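Local coordinates for Serine/threonine-protein kinase pelle (Drosophila melanogaster, PDB 1D2Z), which is a serine/threonine kinase of the Toll pathway that sets embryonic dorsoventral polarity, and binds Tube through its death domain, at residues 77-90 / 96-108. Residues are numbered along the deposited sequence; the frame is centred on the assembly and turned at random.
Sequences VQTLFALFKKLKLH and IKDYVSEDLHKYI
Gln78 NE2 and Ser101 N both donate to one water, which lies 2.8 Å from the amide nitrogen and 3.0 Å from the backbone nitrogen, so a single solvent molecule ties the helix to the C-terminal segment of this construct (96-108). Gln78 reaches it with an extended chain that crosses the side chain of Leu104 at about a right angle, CG and NE2 passing Leu104 CD1. Beyond this bridge the contact is mainly apolar, an example of how an irregular segment can be organised round an inserted aromatic ring. The Phe81 ring stands out from the helix, CG trans to the backbone N (chi1 -172°), and pushes in among residues of 96-108. Val100 CG1 lies over one face; Ile96 CD1 and Ile108 CD1 meet the edge in plane, and Phe81 CZ comes within 3.7 Å of Ile108 CG1. Without this ring, as with an alanine here, those contacts would be lost, which would probably leave a gap and let the segment's end shift from the helix. Additional contacts flank it: Ile96 CD1 also wedges against the rim of Phe84, 3.7 Å from CE2, while Val77 CG1 packs on Val100 CG2 at 3.8 Å. Farther along, Lys85 lays CE over the face of Tyr107, a CH-pi contact of 4.0 Å to the ring centroid, with NZ too distant for more than weak cation-pi attraction. His105 NE2 donates to Lys97 O (2.8 Å), from above the carbonyl plane, and so folds 96-108 back on itself. Helix 77-86 of this six-helix death domain thus carries segment 96-108 on one flank, while Leu80 and Leu83 pack on helix 61-73, Phe84 rests on helix 90-95, and Phe81 also touches Leu149 of the Tube chain.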
ATOM      1  N   VAL A  77       9.251   8.045  -7.977  1.00 30.27           N
ATOM      2  CA  VAL A  77       9.650   8.076  -9.375  1.00 30.27           C
ATOM      3  C   VAL A  77      11.116   7.657  -9.489  1.00 29.82           C
ATOM      4  O   VAL A  77      11.501   7.005 -10.456  1.00 30.76           O
ATOM      5  CB  VAL A  77       9.442   9.482 -10.002  1.00 31.69           C
ATOM      6  CG1 VAL A  77       9.878   9.481 -11.448  1.00 31.60           C
ATOM      7  CG2 VAL A  77       7.980   9.877  -9.926  1.00 31.89           C
ATOM      8  N   GLN A  78      11.926   8.000  -8.491  1.00 30.50           N
ATOM      9  CA  GLN A  78      13.335   7.615  -8.529  1.00 31.28           C
ATOM     10  C   GLN A  78      13.470   6.090  -8.505  1.00 31.27           C
ATOM     11  O   GLN A  78      14.266   5.518  -9.251  1.00 32.15           O
ATOM     12  CB  GLN A  78      14.118   8.237  -7.369  1.00 33.28           C
ATOM     13  CG  GLN A  78      15.609   7.932  -7.433  1.00 36.97           C
ATOM     14  CD  GLN A  78      16.397   8.564  -6.307  1.00 39.81           C
ATOM     15  OE1 GLN A  78      17.036   7.870  -5.520  1.00 42.55           O
ATOM     16  NE2 GLN A  78      16.371   9.889  -6.234  1.00 39.18           N
ATOM     17  N   THR A  79      12.667   5.432  -7.674  1.00 29.16           N
ATOM     18  CA  THR A  79      12.707   3.975  -7.585  1.00 29.87           C
ATOM     19  C   THR A  79      12.254   3.364  -8.912  1.00 28.01           C
ATOM     20  O   THR A  79      12.808   2.364  -9.360  1.00 27.09           O
ATOM     21  CB  THR A  79      11.865   3.463  -6.392  1.00 29.39           C
ATOM     22  OG1 THR A  79      12.401   4.019  -5.185  1.00 28.11           O
ATOM     23  CG2 THR A  79      11.920   1.938  -6.289  1.00 29.74           C
ATOM     24  N   LEU A  80      11.295   4.019  -9.566  1.00 29.27           N
ATOM     25  CA  LEU A  80      10.797   3.577 -10.868  1.00 30.14           C
ATOM     26  C   LEU A  80      11.932   3.729 -11.895  1.00 30.49           C
ATOM     27  O   LEU A  80      12.139   2.860 -12.748  1.00 29.63           O
ATOM     28  CB  LEU A  80       9.588   4.420 -11.287  1.00 29.02           C
ATOM     29  CG  LEU A  80       8.960   4.095 -12.645  1.00 28.70           C
ATOM     30  CD1 LEU A  80       8.403   2.657 -12.650  1.00 29.57           C
ATOM     31  CD2 LEU A  80       7.857   5.097 -12.939  1.00 26.53           C
ATOM     32  N   PHE A  81      12.660   4.837 -11.794  1.00 30.95           N
ATOM     33  CA  PHE A  81      13.798   5.131 -12.664  1.00 32.80           C
ATOM     34  C   PHE A  81      14.836   4.001 -12.521  1.00 35.11           C
ATOM     35  O   PHE A  81      15.319   3.459 -13.519  1.00 35.16           O
ATOM     36  CB  PHE A  81      14.398   6.484 -12.255  1.00 33.46           C
ATOM     37  CG  PHE A  81      15.453   7.009 -13.196  1.00 37.81           C
ATOM     38  CD1 PHE A  81      15.096   7.662 -14.376  1.00 37.07           C
ATOM     39  CD2 PHE A  81      16.806   6.891 -12.879  1.00 38.18           C
ATOM     40  CE1 PHE A  81      16.073   8.195 -15.227  1.00 37.15           C
ATOM     41  CE2 PHE A  81      17.793   7.421 -13.722  1.00 40.25           C
ATOM     42  CZ  PHE A  81      17.422   8.074 -14.898  1.00 38.05           C
ATOM     43  N   ALA A  82      15.122   3.613 -11.277  1.00 34.30           N
ATOM     44  CA  ALA A  82      16.078   2.542 -10.989  1.00 34.36           C
ATOM     45  C   ALA A  82      15.630   1.195 -11.557  1.00 33.69           C
ATOM     46  O   ALA A  82      16.459   0.404 -12.024  1.00 33.40           O
ATOM     47  CB  ALA A  82      16.313   2.428  -9.480  1.00 36.24           C
ATOM     48  N   LEU A  83      14.324   0.929 -11.517  1.00 32.74           N
ATOM     49  CA  LEU A  83      13.785  -0.316 -12.056  1.00 30.90           C
ATOM     50  C   LEU A  83      14.010  -0.348 -13.560  1.00 33.14           C
ATOM     51  O   LEU A  83      14.425  -1.366 -14.115  1.00 31.91           O
ATOM     52  CB  LEU A  83      12.292  -0.449 -11.753  1.00 29.66           C
ATOM     53  CG  LEU A  83      11.548  -1.623 -12.412  1.00 31.12           C
ATOM     54  CD1 LEU A  83      12.132  -2.967 -11.966  1.00 31.39           C
ATOM     55  CD2 LEU A  83      10.062  -1.553 -12.076  1.00 29.94           C
ATOM     56  N   PHE A  84      13.704   0.765 -14.222  1.00 32.76           N
ATOM     57  CA  PHE A  84      13.896   0.866 -15.663  1.00 34.08           C
ATOM     58  C   PHE A  84      15.380   0.651 -15.968  1.00 34.01           C
ATOM     59  O   PHE A  84      15.735  -0.075 -16.900  1.00 31.63           O
ATOM     60  CB  PHE A  84      13.458   2.247 -16.170  1.00 32.48           C
ATOM     61  CG  PHE A  84      11.975   2.489 -16.100  1.00 32.50           C
ATOM     62  CD1 PHE A  84      11.075   1.426 -16.147  1.00 27.36           C
ATOM     63  CD2 PHE A  84      11.476   3.790 -16.030  1.00 31.68           C
ATOM     64  CE1 PHE A  84       9.695   1.657 -16.132  1.00 27.86           C
ATOM     65  CE2 PHE A  84      10.102   4.032 -16.016  1.00 30.94           C
ATOM     66  CZ  PHE A  84       9.209   2.965 -16.067  1.00 26.57           C
ATOM     67  N   LYS A  85      16.236   1.255 -15.147  1.00 35.86           N
ATOM     68  CA  LYS A  85      17.682   1.142 -15.320  1.00 40.23           C
ATOM     69  C   LYS A  85      18.135  -0.313 -15.235  1.00 41.28           C
ATOM     70  O   LYS A  85      18.935  -0.768 -16.057  1.00 40.46           O
ATOM     71  CB  LYS A  85      18.417   1.985 -14.273  1.00 40.95           C
ATOM     72  CG  LYS A  85      19.936   1.987 -14.425  1.00 43.26           C
ATOM     73  CD  LYS A  85      20.601   2.822 -13.342  1.00 44.29           C
ATOM     74  CE  LYS A  85      22.127   2.833 -13.486  1.00 46.96           C
ATOM     75  NZ  LYS A  85      22.758   1.501 -13.246  1.00 47.16           N
ATOM     76  N   LYS A  86      17.586  -1.047 -14.266  1.00 40.90           N
ATOM     77  CA  LYS A  86      17.931  -2.455 -14.078  1.00 43.29           C
ATOM     78  C   LYS A  86      17.478  -3.308 -15.258  1.00 42.84           C
ATOM     79  O   LYS A  86      18.161  -4.255 -15.645  1.00 43.94           O
ATOM     80  CB  LYS A  86      17.333  -2.991 -12.766  1.00 47.17           C
ATOM     81  CG  LYS A  86      17.648  -4.463 -12.501  1.00 51.75           C
ATOM     82  CD  LYS A  86      17.566  -4.838 -11.022  1.00 54.25           C
ATOM     83  CE  LYS A  86      16.137  -4.930 -10.516  1.00 55.82           C
ATOM     84  NZ  LYS A  86      16.130  -5.439  -9.110  1.00 55.50           N
ATOM     85  N   LEU A  87      16.332  -2.962 -15.840  1.00 40.93           N
ATOM     86  CA  LEU A  87      15.804  -3.704 -16.978  1.00 39.19           C
ATOM     87  C   LEU A  87      16.238  -3.084 -18.308  1.00 39.89           C
ATOM     88  O   LEU A  87      15.755  -3.476 -19.372  1.00 37.49           O
ATOM     89  CB  LEU A  87      14.276  -3.752 -16.908  1.00 41.31           C
ATOM     90  CG  LEU A  87      13.640  -4.518 -15.744  1.00 42.89           C
ATOM     91  CD1 LEU A  87      12.122  -4.410 -15.826  1.00 39.02           C
ATOM     92  CD2 LEU A  87      14.076  -5.976 -15.781  1.00 42.44           C
ATOM     93  N   LYS A  88      17.185  -2.153 -18.233  1.00 39.59           N
ATOM     94  CA  LYS A  88      17.702  -1.423 -19.393  1.00 42.74           C
ATOM     95  C   LYS A  88      16.645  -0.842 -20.337  1.00 41.55           C
ATOM     96  O   LYS A  88      16.728  -0.974 -21.560  1.00 42.23           O
ATOM     97  CB  LYS A  88      18.793  -2.204 -20.154  1.00 46.34           C
ATOM     98  CG  LYS A  88      18.542  -3.683 -20.393  1.00 51.52           C
ATOM     99  CD  LYS A  88      19.662  -4.304 -21.222  1.00 54.11           C
ATOM    100  CE  LYS A  88      21.038  -4.049 -20.610  1.00 55.59           C
ATOM    101  NZ  LYS A  88      21.222  -4.680 -19.271  1.00 56.69           N
ATOM    102  N   LEU A  89      15.629  -0.222 -19.739  1.00 40.06           N
ATOM    103  CA  LEU A  89      14.558   0.432 -20.485  1.00 37.77           C
ATOM    104  C   LEU A  89      14.935   1.916 -20.500  1.00 36.41           C
ATOM    105  O   LEU A  89      14.336   2.737 -19.806  1.00 35.36           O
ATOM    106  CB  LEU A  89      13.214   0.204 -19.788  1.00 35.62           C
ATOM    107  CG  LEU A  89      12.771  -1.262 -19.719  1.00 37.56           C
ATOM    108  CD1 LEU A  89      11.538  -1.411 -18.839  1.00 35.36           C
ATOM    109  CD2 LEU A  89      12.506  -1.794 -21.126  1.00 35.06           C
ATOM    110  N   HIS A  90      15.963   2.235 -21.285  1.00 36.56           N
ATOM    111  CA  HIS A  90      16.494   3.595 -21.388  1.00 35.87           C
ATOM    112  C   HIS A  90      15.521   4.659 -21.873  1.00 32.67           C
ATOM    113  O   HIS A  90      15.531   5.781 -21.364  1.00 32.31           O
ATOM    114  CB  HIS A  90      17.777   3.598 -22.231  1.00 40.46           C
ATOM    115  CG  HIS A  90      18.846   2.705 -21.681  1.00 42.82           C
ATOM    116  ND1 HIS A  90      19.549   3.009 -20.534  1.00 43.70           N
ATOM    117  CD2 HIS A  90      19.271   1.480 -22.070  1.00 44.64           C
ATOM    118  CE1 HIS A  90      20.353   2.004 -20.234  1.00 43.64           C
ATOM    119  NE2 HIS A  90      20.203   1.064 -21.150  1.00 46.20           N
ATOM    120  N   ILE A  96      10.818   9.946 -18.000  1.00 31.02           N
ATOM    121  CA  ILE A  96      10.612  10.447 -16.644  1.00 31.04           C
ATOM    122  C   ILE A  96      11.819  11.197 -16.079  1.00 32.61           C
ATOM    123  O   ILE A  96      11.865  11.483 -14.881  1.00 30.45           O
ATOM    124  CB  ILE A  96      10.229   9.310 -15.650  1.00 32.99           C
ATOM    125  CG1 ILE A  96      11.288   8.203 -15.657  1.00 29.90           C
ATOM    126  CG2 ILE A  96       8.847   8.769 -15.972  1.00 28.64           C
ATOM    127  CD1 ILE A  96      11.149   7.223 -14.492  1.00 31.83           C
ATOM    128  N   LYS A  97      12.767  11.557 -16.942  1.00 30.98           N
ATOM    129  CA  LYS A  97      13.971  12.261 -16.497  1.00 34.24           C
ATOM    130  C   LYS A  97      13.687  13.583 -15.796  1.00 32.96           C
ATOM    131  O   LYS A  97      14.413  13.973 -14.889  1.00 32.00           O
ATOM    132  CB  LYS A  97      14.931  12.506 -17.668  1.00 33.01           C
ATOM    133  CG  LYS A  97      14.464  13.564 -18.659  1.00 36.97           C
ATOM    134  CD  LYS A  97      15.388  13.648 -19.874  1.00 37.39           C
ATOM    135  CE  LYS A  97      14.809  14.554 -20.956  1.00 38.37           C
ATOM    136  NZ  LYS A  97      14.630  15.966 -20.476  1.00 41.44           N
ATOM    137  N   ASP A  98      12.603  14.239 -16.194  1.00 33.95           N
ATOM    138  CA  ASP A  98      12.233  15.535 -15.632  1.00 36.34           C
ATOM    139  C   ASP A  98      11.668  15.494 -14.210  1.00 37.58           C
ATOM    140  O   ASP A  98      11.519  16.536 -13.568  1.00 36.98           O
ATOM    141  CB  ASP A  98      11.264  16.250 -16.581  1.00 35.74           C
ATOM    142  CG  ASP A  98      11.803  16.339 -18.008  1.00 36.29           C
ATOM    143  OD1 ASP A  98      13.017  16.590 -18.175  1.00 35.60           O
ATOM    144  OD2 ASP A  98      11.016  16.154 -18.962  1.00 34.26           O
ATOM    145  N   TYR A  99      11.381  14.290 -13.714  1.00 38.46           N
ATOM    146  CA  TYR A  99      10.832  14.110 -12.367  1.00 38.00           C
ATOM    147  C   TYR A  99      11.833  13.416 -11.454  1.00 39.81           C
ATOM    148  O   TYR A  99      11.489  12.929 -10.376  1.00 39.82           O
ATOM    149  CB  TYR A  99       9.536  13.312 -12.442  1.00 35.89           C
ATOM    150  CG  TYR A  99       8.462  14.028 -13.218  1.00 36.13           C
ATOM    151  CD1 TYR A  99       7.619  14.943 -12.589  1.00 37.67           C
ATOM    152  CD2 TYR A  99       8.315  13.825 -14.588  1.00 33.22           C
ATOM    153  CE1 TYR A  99       6.656  15.646 -13.306  1.00 38.02           C
ATOM    154  CE2 TYR A  99       7.358  14.521 -15.316  1.00 36.67           C
ATOM    155  CZ  TYR A  99       6.531  15.431 -14.669  1.00 35.69           C
ATOM    156  OH  TYR A  99       5.591  16.131 -15.381  1.00 35.30           O
ATOM    157  N   VAL A 100      13.076  13.384 -11.912  1.00 40.23           N
ATOM    158  CA  VAL A 100      14.182  12.768 -11.196  1.00 43.50           C
ATOM    159  C   VAL A 100      15.329  13.781 -11.223  1.00 45.92           C
ATOM    160  O   VAL A 100      15.347  14.677 -12.072  1.00 44.67           O
ATOM    161  CB  VAL A 100      14.610  11.455 -11.905  1.00 45.11           C
ATOM    162  CG1 VAL A 100      15.905  10.944 -11.359  1.00 46.39           C
ATOM    163  CG2 VAL A 100      13.524  10.392 -11.747  1.00 45.12           C
ATOM    164  N   SER A 101      16.259  13.662 -10.277  1.00 48.17           N
ATOM    165  CA  SER A 101      17.406  14.567 -10.199  1.00 49.76           C
ATOM    166  C   SER A 101      18.275  14.496 -11.448  1.00 49.77           C
ATOM    167  O   SER A 101      18.529  13.412 -11.981  1.00 47.55           O
ATOM    168  CB  SER A 101      18.257  14.248  -8.966  1.00 49.98           C
ATOM    169  OG  SER A 101      19.450  15.009  -8.970  1.00 54.28           O
ATOM    170  N   GLU A 102      18.736  15.661 -11.895  1.00 53.20           N
ATOM    171  CA  GLU A 102      19.584  15.777 -13.082  1.00 56.27           C
ATOM    172  C   GLU A 102      20.862  14.953 -12.974  1.00 56.30           C
ATOM    173  O   GLU A 102      21.399  14.502 -13.983  1.00 55.36           O
ATOM    174  CB  GLU A 102      19.950  17.242 -13.338  1.00 58.35           C
ATOM    175  CG  GLU A 102      18.763  18.149 -13.610  1.00 63.17           C
ATOM    176  CD  GLU A 102      19.167  19.596 -13.877  1.00 66.60           C
ATOM    177  OE1 GLU A 102      20.322  19.975 -13.572  1.00 65.84           O
ATOM    178  OE2 GLU A 102      18.319  20.359 -14.389  1.00 68.31           O
ATOM    179  N   ASP A 103      21.339  14.765 -11.746  1.00 58.20           N
ATOM    180  CA  ASP A 103      22.555  13.999 -11.481  1.00 59.95           C
ATOM    181  C   ASP A 103      22.427  12.532 -11.881  1.00 60.34           C
ATOM    182  O   ASP A 103      23.427  11.809 -11.932  1.00 60.84           O
ATOM    183  CB  ASP A 103      22.929  14.087  -9.998  1.00 63.24           C
ATOM    184  CG  ASP A 103      23.109  15.520  -9.522  1.00 66.53           C
ATOM    185  OD1 ASP A 103      23.600  16.363 -10.307  1.00 69.67           O
ATOM    186  OD2 ASP A 103      22.763  15.803  -8.355  1.00 68.12           O
ATOM    187  N   LEU A 104      21.200  12.092 -12.157  1.00 59.15           N
ATOM    188  CA  LEU A 104      20.953  10.705 -12.553  1.00 57.86           C
ATOM    189  C   LEU A 104      20.814  10.539 -14.067  1.00 57.28           C
ATOM    190  O   LEU A 104      20.750   9.419 -14.573  1.00 56.37           O
ATOM    191  CB  LEU A 104      19.708  10.164 -11.845  1.00 57.47           C
ATOM    192  CG  LEU A 104      19.756  10.189 -10.312  1.00 57.72           C
ATOM    193  CD1 LEU A 104      18.452   9.667  -9.744  1.00 59.45           C
ATOM    194  CD2 LEU A 104      20.925   9.358  -9.803  1.00 56.61           C
ATOM    195  N   HIS A 105      20.809  11.658 -14.788  1.00 55.30           N
ATOM    196  CA  HIS A 105      20.669  11.638 -16.240  1.00 54.66           C
ATOM    197  C   HIS A 105      21.832  10.975 -16.978  1.00 55.14           C
ATOM    198  O   HIS A 105      21.730  10.686 -18.173  1.00 52.55           O
ATOM    199  CB  HIS A 105      20.424  13.055 -16.767  1.00 54.42           C
ATOM    200  CG  HIS A 105      19.126  13.649 -16.310  1.00 53.95           C
ATOM    201  ND1 HIS A 105      18.696  14.896 -16.709  1.00 54.07           N
ATOM    202  CD2 HIS A 105      18.165  13.165 -15.488  1.00 53.26           C
ATOM    203  CE1 HIS A 105      17.526  15.155 -16.152  1.00 55.29           C
ATOM    204  NE2 HIS A 105      17.181  14.121 -15.406  1.00 54.56           N
ATOM    205  N   LYS A 106      22.921  10.714 -16.257  1.00 56.53           N
ATOM    206  CA  LYS A 106      24.104  10.066 -16.824  1.00 59.11           C
ATOM    207  C   LYS A 106      23.817   8.620 -17.222  1.00 58.07           C
ATOM    208  O   LYS A 106      24.375   8.107 -18.193  1.00 57.22           O
ATOM    209  CB  LYS A 106      25.250  10.072 -15.807  1.00 62.60           C
ATOM    210  CG  LYS A 106      25.799  11.447 -15.496  1.00 68.44           C
ATOM    211  CD  LYS A 106      26.805  11.416 -14.354  1.00 71.23           C
ATOM    212  CE  LYS A 106      27.333  12.816 -14.057  1.00 72.82           C
ATOM    213  NZ  LYS A 106      28.319  12.832 -12.938  1.00 73.19           N
ATOM    214  N   TYR A 107      22.932   7.974 -16.466  1.00 57.58           N
ATOM    215  CA  TYR A 107      22.574   6.579 -16.701  1.00 56.76           C
ATOM    216  C   TYR A 107      21.622   6.358 -17.875  1.00 55.06           C
ATOM    217  O   TYR A 107      21.421   5.221 -18.308  1.00 54.88           O
ATOM    218  CB  TYR A 107      21.964   5.980 -15.434  1.00 58.95           C
ATOM    219  CG  TYR A 107      22.751   6.268 -14.175  1.00 62.55           C
ATOM    220  CD1 TYR A 107      24.105   5.938 -14.078  1.00 63.08           C
ATOM    221  CD2 TYR A 107      22.137   6.868 -13.075  1.00 63.72           C
ATOM    222  CE1 TYR A 107      24.827   6.199 -12.910  1.00 64.94           C
ATOM    223  CE2 TYR A 107      22.847   7.132 -11.908  1.00 65.33           C
ATOM    224  CZ  TYR A 107      24.188   6.796 -11.829  1.00 66.76           C
ATOM    225  OH  TYR A 107      24.881   7.050 -10.666  1.00 68.90           O
ATOM    226  N   ILE A 108      21.031   7.437 -18.379  1.00 52.34           N
ATOM    227  CA  ILE A 108      20.097   7.344 -19.496  1.00 50.70           C
ATOM    228  C   ILE A 108      20.822   7.084 -20.820  1.00 51.95           C
ATOM    229  O   ILE A 108      20.404   6.157 -21.548  1.00 51.75           O
ATOM    230  CB  ILE A 108      19.245   8.624 -19.613  1.00 48.64           C
ATOM    231  CG1 ILE A 108      18.522   8.890 -18.293  1.00 46.71           C
ATOM    232  CG2 ILE A 108      18.237   8.489 -20.749  1.00 47.39           C
ATOM    233  CD1 ILE A 108      17.796  10.207 -18.247  1.00 46.51           C
ATOM    234  OXT ILE A 108      21.801   7.808 -21.113  1.00 53.69           O
TER
HETATM  235  O   HOH W   1      16.104  12.221  -7.702  1.00 40.77           O